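Local coordinates for rhodanese-like domain-containing protein (Rhodopseudomonas palustris, PDB 2HHG), which probably acts as a sulfurtransferase of the rhodanese family, though its physiological function is not established, at residues I6-G9 with I10-L14; R49-R53 with D54-P58; Y92-G95 with G96-A100. All coordinates share one frame; numbering follows the deposited sequence.

Contact 1 of 3, residues I6-G9 with I10-L14; sequences ITRG and IKAML
One water oxygen is gripped by two backbone amides, Gly9 N and Ala12 N, at 2.9 and 3.1 Å, and the site is the N-terminal cap of helix 10-18. Gly9 is the N-cap residue; it has no side chain to cap the first turn, and the water accepts from Ala12 N. The carbonyl of Gly9 starts the helical pattern: Met13 N donates to Gly9 O at 3.2 Å, nearly straight at 167° and in the carbonyl plane. Arg8, just before the cap, runs out extended from CG to NE, with CG anti to its own N (chi1 174°), and this carries the guanidinium alongside the first turn. There Met13, a selenomethionine, passes under one face of the group, with its CG 3.8 Å from Arg8 NH2, while the methyl of Ala12 comes in obliquely near NH1. The aliphatic parts suit this exposed place by covering the flat group without competing for its N-H bonds, and Arg8 NH1 pairs with Glu16, one turn beyond Ala12. Met13 also packs on Leu101 of helix 97-109. Its CG lies beside its own backbone N, and the extended chain beyond runs along the cap, with Met13 CG 3.4 Å from Gly9 O and the terminal methyl CE 3.6 Å from Arg8 O.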
loop_
_atom_site.group_PDB
_atom_site.type_symbol
_atom_site.label_atom_id
_atom_site.label_comp_id
_atom_site.label_asym_id
_atom_site.label_seq_id
_atom_site.Cartn_x
_atom_site.Cartn_y
_atom_site.Cartn_z
ATOM N N ILE A 6 -23.201 10.271 -7.064
ATOM C CA ILE A 6 -21.767 10.263 -6.980
ATOM C C ILE A 6 -21.239 10.727 -8.328
ATOM O O ILE A 6 -21.553 10.152 -9.379
ATOM C CB ILE A 6 -21.227 8.875 -6.552
ATOM C CG1 ILE A 6 -21.775 8.495 -5.160
ATOM C CG2 ILE A 6 -19.702 8.834 -6.610
ATOM C CD1 ILE A 6 -21.576 9.550 -4.062
ATOM N N THR A 7 -20.466 11.802 -8.282
ATOM C CA THR A 7 -19.922 12.424 -9.479
ATOM C C THR A 7 -18.412 12.222 -9.628
ATOM O O THR A 7 -17.858 12.474 -10.697
ATOM C CB THR A 7 -20.286 13.907 -9.512
ATOM O OG1 THR A 7 -20.058 14.477 -8.217
ATOM C CG2 THR A 7 -21.765 14.064 -9.873
ATOM N N ARG A 8 -17.760 11.761 -8.562
ATOM C CA ARG A 8 -16.347 11.382 -8.596
ATOM C C ARG A 8 -16.221 10.065 -7.854
ATOM O O ARG A 8 -16.389 10.002 -6.632
ATOM C CB ARG A 8 -15.472 12.458 -7.955
ATOM C CG ARG A 8 -14.003 12.076 -7.807
ATOM C CD ARG A 8 -13.203 13.236 -7.235
ATOM N NE ARG A 8 -11.858 12.836 -6.827
ATOM C CZ ARG A 8 -10.822 12.713 -7.654
ATOM N NH1 ARG A 8 -10.964 12.946 -8.955
ATOM N NH2 ARG A 8 -9.638 12.349 -7.177
ATOM N N GLY A 9 -15.959 9.005 -8.606
ATOM C CA GLY A 9 -15.915 7.670 -8.041
ATOM C C GLY A 9 -14.526 7.074 -8.055
ATOM O O GLY A 9 -13.536 7.747 -8.383
ATOM N N ILE A 10 -14.447 5.796 -7.704
ATOM C CA ILE A 10 -13.152 5.130 -7.628
ATOM C C ILE A 10 -12.457 5.031 -8.983
ATOM O O ILE A 10 -11.228 5.048 -9.038
ATOM C CB ILE A 10 -13.211 3.748 -6.925
ATOM C CG1 ILE A 10 -14.028 2.741 -7.743
ATOM C CG2 ILE A 10 -13.725 3.890 -5.484
ATOM C CD1 ILE A 10 -13.859 1.291 -7.292
ATOM N N LYS A 11 -13.224 4.962 -10.070
ATOM C CA LYS A 11 -12.610 4.904 -11.394
ATOM C C LYS A 11 -11.710 6.121 -11.638
ATOM O O LYS A 11 -10.552 5.968 -12.031
ATOM C CB LYS A 11 -13.675 4.772 -12.481
ATOM C CG LYS A 11 -13.102 4.580 -13.874
ATOM C CD LYS A 11 -14.201 4.374 -14.904
ATOM C CE LYS A 11 -13.632 3.930 -16.238
ATOM N NZ LYS A 11 -12.639 4.907 -16.753
ATOM N N ALA A 12 -12.235 7.317 -11.378
ATOM C CA ALA A 12 -11.463 8.550 -11.528
ATOM C C ALA A 12 -10.266 8.583 -10.585
ATOM O O ALA A 12 -9.160 8.937 -10.988
ATOM C CB ALA A 12 -12.343 9.769 -11.302
HETATM N N MSE A 13 -10.493 8.209 -9.331
HETATM C CA MSE A 13 -9.427 8.227 -8.330
HETATM C C MSE A 13 -8.303 7.261 -8.662
HETATM O O MSE A 13 -7.127 7.593 -8.497
HETATM C CB MSE A 13 -9.969 7.903 -6.946
HETATM C CG MSE A 13 -10.982 8.895 -6.434
HETATM SE SE MSE A 13 -11.724 8.199 -4.805
HETATM C CE MSE A 13 -13.341 9.252 -4.790
ATOM N N LEU A 14 -8.672 6.067 -9.119
ATOM C CA LEU A 14 -7.705 5.032 -9.453
ATOM C C LEU A 14 -6.901 5.380 -10.701
ATOM O O LEU A 14 -5.694 5.119 -10.752
ATOM C CB LEU A 14 -8.393 3.674 -9.593
ATOM C CG LEU A 14 -8.855 3.051 -8.272
ATOM C CD1 LEU A 14 -9.831 1.918 -8.527
ATOM C CD2 LEU A 14 -7.671 2.571 -7.430
HETATM O O HOH W 1 -15.231 7.946 -11.261
#

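Contact 2 of 3, residues R49-R53 with D54-P58; sequences REIER and DGKIP
The C-terminal end of helix 48-54 is closed here by a glycine at the C' position, the first residue to leave helical geometry. Two backbone bonds finish the helix: Asp54 N donates to Glu50 O at 3.0 Å, and Gly55 N to Ile51 O at 2.8 Å. The second is the more bent, 139° at the hydrogen, as the chain begins to swing away. Gly55 takes a positive phi of 84°, where a side chain would be jammed against the carbonyl oxygen of Asp54; glycine, lacking one, makes the turn without strain. Beyond it the chain is extended, and CB of Lys56 comes back to the CG2 methyl of Ile51 at 4.0 Å, an aliphatic touch across the turn. On the other side of the helix end, Arg53 and Asp54 are neighbours in sequence whose side chains run side by side. Arg53 bends at chi3, which turns its guanidinium back toward the aspartate. Its NH2 forms the salt bridge to Asp54 OD2, 2.9 Å long, arriving from above the carboxylate plane; the two planes stand 70° apart, so this is not a coplanar bidentate bridge. Arg53 NE adds only weak bonds to both carboxylate oxygens. Asp54 OD1 has firmer company: a water at 2.7 Å, which also reaches Arg53 O, and Arg125 of helix 120-126. An acid with two arginines is well suited to joining the helix end to that second helix. Gly55 O in turn accepts from Arg46, in the loop that precedes helix 48-54. A 5→1 bond from a C' glycine of positive phi, followed by departure into extended chain, is the alpha-L C-cap motif of helix termination.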
loop_
_atom_site.group_PDB
_atom_site.type_symbol
_atom_site.label_atom_id
_atom_site.label_comp_id
_atom_site.label_asym_id
_atom_site.label_seq_id
_atom_site.Cartn_x
_atom_site.Cartn_y
_atom_site.Cartn_z
ATOM N N ARG A 49 -8.729 -7.546 10.266
ATOM C CA ARG A 49 -9.545 -8.744 10.097
ATOM C C ARG A 49 -9.248 -9.453 8.770
ATOM O O ARG A 49 -9.331 -10.679 8.676
ATOM C CB ARG A 49 -11.025 -8.394 10.233
ATOM C CG ARG A 49 -11.401 -7.907 11.624
ATOM C CD ARG A 49 -12.769 -7.246 11.665
ATOM N NE ARG A 49 -12.759 -5.957 10.979
ATOM C CZ ARG A 49 -13.775 -5.100 10.966
ATOM N NH1 ARG A 49 -14.901 -5.379 11.616
ATOM N NH2 ARG A 49 -13.653 -3.953 10.317
ATOM N N GLU A 50 -8.872 -8.686 7.755
ATOM C CA GLU A 50 -8.361 -9.253 6.507
ATOM C C GLU A 50 -7.033 -9.973 6.753
ATOM O O GLU A 50 -6.795 -11.077 6.242
ATOM C CB GLU A 50 -8.137 -8.156 5.469
ATOM C CG GLU A 50 -9.368 -7.431 4.997
ATOM C CD GLU A 50 -9.016 -6.321 4.037
ATOM O OE1 GLU A 50 -8.716 -5.199 4.489
ATOM O OE2 GLU A 50 -9.033 -6.569 2.823
ATOM N N ILE A 51 -6.155 -9.328 7.516
ATOM C CA ILE A 51 -4.833 -9.876 7.819
ATOM C C ILE A 51 -4.961 -11.176 8.616
ATOM O O ILE A 51 -4.291 -12.174 8.313
ATOM C CB ILE A 51 -3.959 -8.847 8.579
ATOM C CG1 ILE A 51 -3.816 -7.548 7.770
ATOM C CG2 ILE A 51 -2.584 -9.442 8.914
ATOM C CD1 ILE A 51 -3.108 -6.419 8.502
ATOM N N GLU A 52 -5.842 -11.176 9.613
ATOM C CA GLU A 52 -6.069 -12.382 10.409
ATOM C C GLU A 52 -6.542 -13.552 9.545
ATOM O O GLU A 52 -6.059 -14.679 9.706
ATOM C CB GLU A 52 -7.046 -12.117 11.557
ATOM C CG GLU A 52 -7.297 -13.353 12.432
ATOM C CD GLU A 52 -8.114 -13.061 13.675
ATOM O OE1 GLU A 52 -8.596 -11.921 13.835
ATOM O OE2 GLU A 52 -8.265 -13.987 14.499
ATOM N N ARG A 53 -7.455 -13.278 8.617
ATOM C CA ARG A 53 -8.030 -14.315 7.764
ATOM C C ARG A 53 -7.027 -14.889 6.762
ATOM O O ARG A 53 -6.919 -16.111 6.609
ATOM C CB ARG A 53 -9.259 -13.764 7.032
ATOM C CG ARG A 53 -9.983 -14.773 6.142
ATOM C CD ARG A 53 -11.034 -14.111 5.257
ATOM N NE ARG A 53 -10.462 -13.073 4.402
ATOM C CZ ARG A 53 -10.704 -11.769 4.522
ATOM N NH1 ARG A 53 -11.527 -11.310 5.459
ATOM N NH2 ARG A 53 -10.120 -10.918 3.692
ATOM N N ASP A 54 -6.282 -14.005 6.104
ATOM C CA ASP A 54 -5.509 -14.380 4.922
ATOM C C ASP A 54 -3.999 -14.479 5.131
ATOM O O ASP A 54 -3.289 -15.016 4.276
ATOM C CB ASP A 54 -5.810 -13.405 3.779
ATOM C CG ASP A 54 -7.246 -13.500 3.289
ATOM O OD1 ASP A 54 -7.793 -14.623 3.242
ATOM O OD2 ASP A 54 -7.823 -12.449 2.940
ATOM N N GLY A 55 -3.509 -13.970 6.256
ATOM C CA GLY A 55 -2.071 -13.854 6.479
ATOM C C GLY A 55 -1.520 -12.580 5.863
ATOM O O GLY A 55 -2.283 -11.723 5.397
ATOM N N LYS A 56 -0.193 -12.463 5.849
ATOM C CA LYS A 56 0.479 -11.238 5.428
ATOM C C LYS A 56 1.846 -11.518 4.805
ATOM O O LYS A 56 2.383 -12.636 4.884
ATOM C CB LYS A 56 0.644 -10.299 6.627
ATOM C CG LYS A 56 1.555 -10.834 7.725
ATOM C CD LYS A 56 1.602 -9.871 8.888
ATOM C CE LYS A 56 2.286 -10.500 10.083
ATOM N NZ LYS A 56 2.360 -9.558 11.229
ATOM N N ILE A 57 2.417 -10.492 4.188
ATOM C CA ILE A 57 3.772 -10.568 3.677
ATOM C C ILE A 57 4.730 -10.492 4.871
ATOM O O ILE A 57 4.633 -9.573 5.681
ATOM C CB ILE A 57 4.026 -9.438 2.661
ATOM C CG1 ILE A 57 3.134 -9.648 1.431
ATOM C CG2 ILE A 57 5.492 -9.390 2.271
ATOM C CD1 ILE A 57 3.216 -8.546 0.383
ATOM N N PRO A 58 5.632 -11.482 5.015
ATOM C CA PRO A 58 6.536 -11.478 6.162
ATOM C C PRO A 58 7.341 -10.194 6.273
ATOM O O PRO A 58 7.862 -9.684 5.280
ATOM C CB PRO A 58 7.447 -12.683 5.893
ATOM C CG PRO A 58 6.625 -13.591 5.048
ATOM C CD PRO A 58 5.840 -12.668 4.164
HETATM O O HOH W 2 -7.507 -17.238 3.585
#

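Contact 3 of 3, residues Y92-G95 with G96-A100; sequences YCAG and GLRSA. With PO4 (phosphate ion), chain B.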
loop_
_atom_site.group_PDB
_atom_site.type_symbol
_atom_site.label_atom_id
_atom_site.label_comp_id
_atom_site.label_asym_id
_atom_site.label_seq_id
_atom_site.Cartn_x
_atom_site.Cartn_y
_atom_site.Cartn_z
ATOM N N TYR A 92 0.619 -2.351 0.031
ATOM C CA TYR A 92 -0.242 -3.400 -0.510
ATOM C C TYR A 92 -1.537 -3.557 0.261
ATOM O O TYR A 92 -1.610 -3.286 1.456
ATOM C CB TYR A 92 0.487 -4.744 -0.647
ATOM C CG TYR A 92 0.656 -5.534 0.628
ATOM C CD1 TYR A 92 -0.216 -6.572 0.946
ATOM C CD2 TYR A 92 1.714 -5.275 1.492
ATOM C CE1 TYR A 92 -0.054 -7.316 2.116
ATOM C CE2 TYR A 92 1.888 -6.021 2.658
ATOM C CZ TYR A 92 1.007 -7.042 2.952
ATOM O OH TYR A 92 1.186 -7.788 4.099
ATOM N N CYS A 93 -2.560 -3.992 -0.461
ATOM C CA CYS A 93 -3.864 -4.263 0.118
ATOM C C CYS A 93 -4.300 -5.640 -0.386
ATOM O O CYS A 93 -3.452 -6.435 -0.795
ATOM C CB CYS A 93 -4.866 -3.162 -0.259
ATOM S SG CYS A 93 -5.113 -2.933 -2.051
ATOM N N ALA A 94 -5.597 -5.940 -0.360
ATOM C CA ALA A 94 -6.065 -7.257 -0.804
ATOM C C ALA A 94 -6.039 -7.460 -2.320
ATOM O O ALA A 94 -5.711 -8.555 -2.792
ATOM C CB ALA A 94 -7.461 -7.551 -0.249
ATOM N N GLY A 95 -6.372 -6.425 -3.081
ATOM C CA GLY A 95 -6.528 -6.561 -4.529
ATOM C C GLY A 95 -5.836 -5.518 -5.383
ATOM O O GLY A 95 -5.936 -5.557 -6.610
ATOM N N GLY A 96 -5.129 -4.590 -4.747
ATOM C CA GLY A 96 -4.349 -3.588 -5.470
ATOM C C GLY A 96 -4.972 -2.205 -5.582
ATOM O O GLY A 96 -4.298 -1.251 -5.972
ATOM N N LEU A 97 -6.246 -2.068 -5.220
ATOM C CA LEU A 97 -6.954 -0.806 -5.449
ATOM C C LEU A 97 -6.720 0.220 -4.344
ATOM O O LEU A 97 -6.239 1.316 -4.623
ATOM C CB LEU A 97 -8.447 -1.038 -5.713
ATOM C CG LEU A 97 -8.785 -2.021 -6.845
ATOM C CD1 LEU A 97 -10.280 -2.043 -7.116
ATOM C CD2 LEU A 97 -8.019 -1.726 -8.135
ATOM N N ARG A 98 -7.038 -0.130 -3.097
ATOM C CA ARG A 98 -6.767 0.756 -1.961
ATOM C C ARG A 98 -5.306 1.171 -1.944
ATOM O O ARG A 98 -4.977 2.311 -1.620
ATOM C CB ARG A 98 -7.106 0.083 -0.626
ATOM C CG ARG A 98 -8.567 0.121 -0.233
ATOM C CD ARG A 98 -8.819 -0.769 0.978
ATOM N NE ARG A 98 -8.682 -2.180 0.625
ATOM C CZ ARG A 98 -8.572 -3.190 1.482
ATOM N NH1 ARG A 98 -8.528 -2.979 2.792
ATOM N NH2 ARG A 98 -8.476 -4.429 1.013
ATOM N N SER A 99 -4.422 0.232 -2.271
ATOM C CA SER A 99 -2.992 0.525 -2.209
ATOM C C SER A 99 -2.529 1.502 -3.280
ATOM O O SER A 99 -1.563 2.233 -3.065
ATOM C CB SER A 99 -2.155 -0.751 -2.222
ATOM O OG SER A 99 -2.447 -1.543 -3.348
ATOM N N ALA A 100 -3.205 1.527 -4.429
ATOM C CA ALA A 100 -2.920 2.558 -5.430
ATOM C C ALA A 100 -3.277 3.928 -4.859
ATOM O O ALA A 100 -2.506 4.886 -4.973
ATOM C CB ALA A 100 -3.675 2.298 -6.721
HETATM P P PO4 B . -8.878 -3.723 -2.839
HETATM O O1 PO4 B . -8.148 -3.886 -4.131
HETATM O O2 PO4 B . -8.657 -2.358 -2.275
HETATM O O3 PO4 B . -10.358 -3.917 -3.134
HETATM O O4 PO4 B . -8.445 -4.769 -1.850
HETATM O O HOH W 3 -1.275 -4.023 -3.473
#
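The Arg98 guanidinium has CB of Cys93 over one face, 3.8 Å above its plane and offset toward the rim. At its edge, near the plane, lie the methyl of Ala94 and a bound phosphate, probably from the crystallisation liquor. Two N-H groups of that edge hold the anion: NH2 donates to O4 at 2.9 Å, almost straight at 176°, and NE to O2 at 2.9 Å. The chain bends at chi3 (-70°), which wraps it round the phosphate. The third nitrogen, Arg98 NH1, forms a salt bridge with Glu50 OE1. A leucine in place of Arg98 would probably leave O2 and O4 without their side-chain donors and Glu50 without its cationic mate. The remaining grip is backbone: Leu97 N bonds O1 at 2.8 Å, Arg98 N bonds O2, and Gly95 N makes a weak bond to O4. This cradle, Cys93 to Arg98, is the six-residue loop of the rhodanese fold, joining strand 88-92 to helix 97-109 and ringing an anion at the helix start. Cys93 sits where rhodaneses carry the sulfur as a persulfide, consistent with the family assignment. Its SG points into the ring of amides, 3.2 Å from Gly96 N, and accepts a weak bond from Ser99 N. Glycines suit the tight loop: a CB on Gly95 would run into phosphate O1, and at the positive phi of Gly96 (101°) a side chain would run into Gly95 O. Behind the loop a water joins Cys93 N to Ser99 OG.

From the N terminus the three contacts follow in series; none nests in or crosses another, and each is a short turn at a helix end. Contact 1 opens helix 10-18, contact 2 ends helix 48-54, which follows strand 40-44, and contact 3 carries the central strand 88-92 into helix 97-109. Contact 3 is the meeting point. Leu14 of contact 1 packs on Leu97 and Ala100, laying the first helix against helix 97-109. From the other side, Ile57 N of contact 2 probably bonds Tyr92 OH, and Glu50 packs on Ala94, so helix 48-54 and its exit loop flank the phosphate site. Contacts 1 and 2 themselves stay about 14 Å apart at their nearest atoms.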